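Local coordinates for protein peptide synthetase, module 7 (Actinoplanes teichomyceticus, PDB 4TX3) that probably serves the biosynthesis of teicoplanin, the glycopeptide antibiotic of this organism, as a condensation-family domain of a nonribosomal peptide synthetase, at residues V96-T99 against A105-A108; F128-S131 against H135-S138. All coordinates share one frame; numbering follows the deposited sequence.

Contact 1 of 2, residues V96-T99 against A105-A108; sequences VPAT and ARLA
Arg106 lays one face of its guanidinium over the carbonyl oxygen of Pro97. Pro97 O sits 3.6 Å from the guanidinium plane, over its centre, and is 3.7 Å from Arg106 CZ. The N-H bonds lie in that plane, so none is aimed at this oxygen. The attraction is that of a positive group lying against a negative carbonyl end. Ala98 CB touches the last methylene, Arg106 CD, at 4.1 Å. One methyl of Val96, CG1, comes obliquely to the guanidinium and lies 4.1 Å from Arg106 NE. The arginine leaves the helix almost extended. The bend about CG-CD (chi3 131°) then carries the group over to the strand, and the turn about CD-NE (chi4 109°) sets its face against Pro97 O. Strand 96-97 and helix 103-112 open a beta-alpha-beta unit. Strand 123-129 completes it, parallel to and beside strand 96-97. The contact lies across the start of this unit, at the surface of the condensation-domain fold. Asp102, between the two segments, bridges them. Its OD2 forms a salt bridge with Arg106 NH1, and its OD1 accepts a hydrogen bond from Thr99 N. That salt bridge is the strongest polar contact of the arginine, whereas Pro97 O meets the group through its face. Both Val96 and Arg106 also touch Phe128 of strand 123-129.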
loop_
_atom_site.group_PDB
_atom_site.type_symbol
_atom_site.label_atom_id
_atom_site.label_comp_id
_atom_site.label_asym_id
_atom_site.label_seq_id
_atom_site.Cartn_x
_atom_site.Cartn_y
_atom_site.Cartn_z
ATOM N N VAL B 96 -8.200 14.750 28.759
ATOM C CA VAL B 96 -7.940 14.261 30.104
ATOM C C VAL B 96 -6.507 14.616 30.467
ATOM O O VAL B 96 -5.584 14.134 29.808
ATOM C CB VAL B 96 -8.137 12.720 30.188
ATOM C CG1 VAL B 96 -7.706 12.186 31.538
ATOM C CG2 VAL B 96 -9.580 12.343 29.874
ATOM N N PRO B 97 -6.310 15.480 31.485
ATOM C CA PRO B 97 -4.936 15.837 31.889
ATOM C C PRO B 97 -4.156 14.593 32.322
ATOM O O PRO B 97 -4.724 13.678 32.943
ATOM C CB PRO B 97 -5.138 16.806 33.064
ATOM C CG PRO B 97 -6.539 17.366 32.868
ATOM C CD PRO B 97 -7.334 16.216 32.250
ATOM N N ALA B 98 -2.877 14.537 31.968
ATOM C CA ALA B 98 -2.081 13.350 32.249
ATOM C C ALA B 98 -0.620 13.710 32.332
ATOM O O ALA B 98 -0.210 14.758 31.844
ATOM C CB ALA B 98 -2.299 12.292 31.185
ATOM N N THR B 99 0.164 12.834 32.952
ATOM C CA THR B 99 1.613 12.996 33.008
ATOM C C THR B 99 2.275 11.828 32.312
ATOM O O THR B 99 1.647 10.793 32.094
ATOM C CB THR B 99 2.120 13.059 34.440
ATOM O OG1 THR B 99 1.898 11.783 35.059
ATOM C CG2 THR B 99 1.385 14.141 35.217
ATOM N N ALA B 105 -0.568 3.716 32.727
ATOM C CA ALA B 105 -1.678 3.216 33.533
ATOM C C ALA B 105 -3.034 3.627 32.963
ATOM O O ALA B 105 -3.955 2.809 32.873
ATOM C CB ALA B 105 -1.548 3.710 34.966
ATOM N N ARG B 106 -3.155 4.896 32.586
ATOM C CA ARG B 106 -4.394 5.402 32.008
ATOM C C ARG B 106 -4.725 4.744 30.655
ATOM O O ARG B 106 -5.890 4.407 30.394
ATOM C CB ARG B 106 -4.312 6.921 31.849
ATOM C CG ARG B 106 -4.264 7.668 33.173
ATOM C CD ARG B 106 -4.367 9.160 32.955
ATOM N NE ARG B 106 -5.375 9.745 33.835
ATOM C CZ ARG B 106 -5.093 10.523 34.867
ATOM N NH1 ARG B 106 -3.833 10.823 35.138
ATOM N NH2 ARG B 106 -6.069 11.013 35.616
ATOM N N LEU B 107 -3.703 4.587 29.808
ATOM C CA LEU B 107 -3.835 3.902 28.527
ATOM C C LEU B 107 -4.339 2.473 28.700
ATOM O O LEU B 107 -5.232 2.017 27.970
ATOM C CB LEU B 107 -2.501 3.895 27.792
ATOM C CG LEU B 107 -2.202 5.251 27.170
ATOM C CD1 LEU B 107 -0.774 5.333 26.642
ATOM C CD2 LEU B 107 -3.214 5.502 26.067
ATOM N N ALA B 108 -3.770 1.779 29.684
ATOM C CA ALA B 108 -4.131 0.394 29.968
ATOM C C ALA B 108 -5.576 0.267 30.444
ATOM O O ALA B 108 -6.309 -0.605 29.975
ATOM C CB ALA B 108 -3.186 -0.197 30.996
#

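Contact 2 of 2, residues F128-S131 against H135-S138; sequences FALS and HVLS
Phe128 and His135 share the same first torsion, chi1 -62°, with CG anti to the carbonyl carbon. Each ring therefore swings back beside its own backbone N. Because the strands are antiparallel, the two rings run in opposite directions along them, on opposite faces of the sheet. The phenyl ring reaches Ser138, whose CB lies at the ring edge, near its plane, 3.9 Å from Phe128 CE2. The imidazole reaches back toward Ala129 and Ser131. Its CD2 is 3.9 Å from Ala129 CB, and its CE1 lies 3.8 Å from Ser131 O, reached obliquely to the ring.

The backbone here is a beta hairpin. Phe128 and Val136 form a hydrogen-bonded pair. Phe128 N donates to Val136 O at 2.9 Å, nearly straight at 174°. Val136 N returns the bond to Phe128 O at 3.0 Å. The CA-H of His135 also contacts Phe128 O. Ala129 and His135 form the next, non-hydrogen-bonded pair. Beyond it, Leu130 and Ser131 both face Glu134 in a classic beta bulge, and the chain turns a corner at Leu130. Leu130 CD1 still reaches Val136 CG2, 4.1 Å away, the two side chains meeting at a slant.

Helix 103-112 lies over the face that carries Phe128 and Ser138, where Leu103 and Leu107 touch the Phe128 side chain. On the other face His135 packs on Leu127 and Leu51. Within the sheet, strand 123-129 has strand 96-97 on its other side, at the sheet edge, while His135 and Leu137 bond to Leu47 and Leu45 of strand 40-49.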
loop_
_atom_site.group_PDB
_atom_site.type_symbol
_atom_site.label_atom_id
_atom_site.label_comp_id
_atom_site.label_asym_id
_atom_site.label_seq_id
_atom_site.Cartn_x
_atom_site.Cartn_y
_atom_site.Cartn_z
ATOM N N PHE B 128 -5.608 12.253 25.795
ATOM C CA PHE B 128 -4.840 12.624 26.976
ATOM C C PHE B 128 -4.006 13.878 26.700
ATOM O O PHE B 128 -3.320 13.959 25.675
ATOM C CB PHE B 128 -3.952 11.454 27.416
ATOM C CG PHE B 128 -4.735 10.240 27.803
ATOM C CD1 PHE B 128 -5.406 10.191 29.021
ATOM C CD2 PHE B 128 -4.843 9.161 26.940
ATOM C CE1 PHE B 128 -6.154 9.086 29.379
ATOM C CE2 PHE B 128 -5.587 8.049 27.290
ATOM C CZ PHE B 128 -6.247 8.014 28.516
ATOM N N ALA B 129 -4.084 14.864 27.593
ATOM C CA ALA B 129 -3.317 16.093 27.417
ATOM C C ALA B 129 -2.088 16.105 28.328
ATOM O O ALA B 129 -2.202 16.080 29.552
ATOM C CB ALA B 129 -4.185 17.302 27.673
ATOM N N LEU B 130 -0.915 16.133 27.708
ATOM C CA LEU B 130 0.354 16.113 28.422
ATOM C C LEU B 130 0.918 17.517 28.605
ATOM O O LEU B 130 1.435 17.845 29.668
ATOM C CB LEU B 130 1.362 15.249 27.676
ATOM C CG LEU B 130 1.120 13.747 27.707
ATOM C CD1 LEU B 130 1.914 13.120 26.587
ATOM C CD2 LEU B 130 1.527 13.159 29.059
ATOM N N SER B 131 0.838 18.331 27.557
ATOM C CA SER B 131 1.132 19.761 27.649
ATOM C C SER B 131 0.410 20.464 26.505
ATOM O O SER B 131 -0.367 19.833 25.804
ATOM C CB SER B 131 2.632 20.024 27.595
ATOM O OG SER B 131 3.130 19.761 26.302
ATOM N N HIS B 135 -0.079 15.690 22.966
ATOM C CA HIS B 135 -1.240 14.877 23.314
ATOM C C HIS B 135 -1.016 13.424 22.937
ATOM O O HIS B 135 -0.167 13.101 22.095
ATOM C CB HIS B 135 -2.510 15.383 22.619
ATOM C CG HIS B 135 -2.908 16.773 22.999
ATOM N ND1 HIS B 135 -2.254 17.892 22.526
ATOM C CD2 HIS B 135 -3.911 17.225 23.792
ATOM C CE1 HIS B 135 -2.832 18.976 23.017
ATOM N NE2 HIS B 135 -3.843 18.598 23.785
ATOM N N VAL B 136 -1.790 12.547 23.564
ATOM C CA VAL B 136 -1.858 11.165 23.128
ATOM C C VAL B 136 -3.310 10.772 22.844
ATOM O O VAL B 136 -4.201 10.928 23.686
ATOM C CB VAL B 136 -1.235 10.240 24.157
ATOM C CG1 VAL B 136 -1.668 8.815 23.917
ATOM C CG2 VAL B 136 0.279 10.360 24.095
ATOM N N LEU B 137 -3.551 10.302 21.627
ATOM C CA LEU B 137 -4.866 9.784 21.269
ATOM C C LEU B 137 -4.897 8.264 21.446
ATOM O O LEU B 137 -4.052 7.547 20.925
ATOM C CB LEU B 137 -5.236 10.165 19.831
ATOM C CG LEU B 137 -6.603 9.609 19.435
ATOM C CD1 LEU B 137 -7.689 10.173 20.359
ATOM C CD2 LEU B 137 -6.916 9.870 17.970
ATOM N N SER B 138 -5.869 7.788 22.206
ATOM C CA SER B 138 -6.029 6.363 22.453
ATOM C C SER B 138 -7.315 5.841 21.787
ATOM O O SER B 138 -8.418 6.351 22.053
ATOM C CB SER B 138 -6.049 6.102 23.958
ATOM O OG SER B 138 -6.432 4.782 24.247
#

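Contacts 1 and 2 follow each other along the chain, and their centres are about 8 Å apart. Strand 123-129 joins them: it ends the beta-alpha-beta unit that contact 1 opens and begins the hairpin of contact 2. Val96 O is 2.8 Å from Ala129 N, a probable hydrogen bond that continues one sheet through both. Leu107 CD2 packs on Ser138 CB at 3.6 Å, between the helix and the sheet. Contact 1 is a surface contact at an edge strand, made by one charged side chain over a carbonyl. Contact 2 is larger and partly buried. It relies on paired backbone hydrogen bonds, with aromatic and aliphatic groups on the two faces.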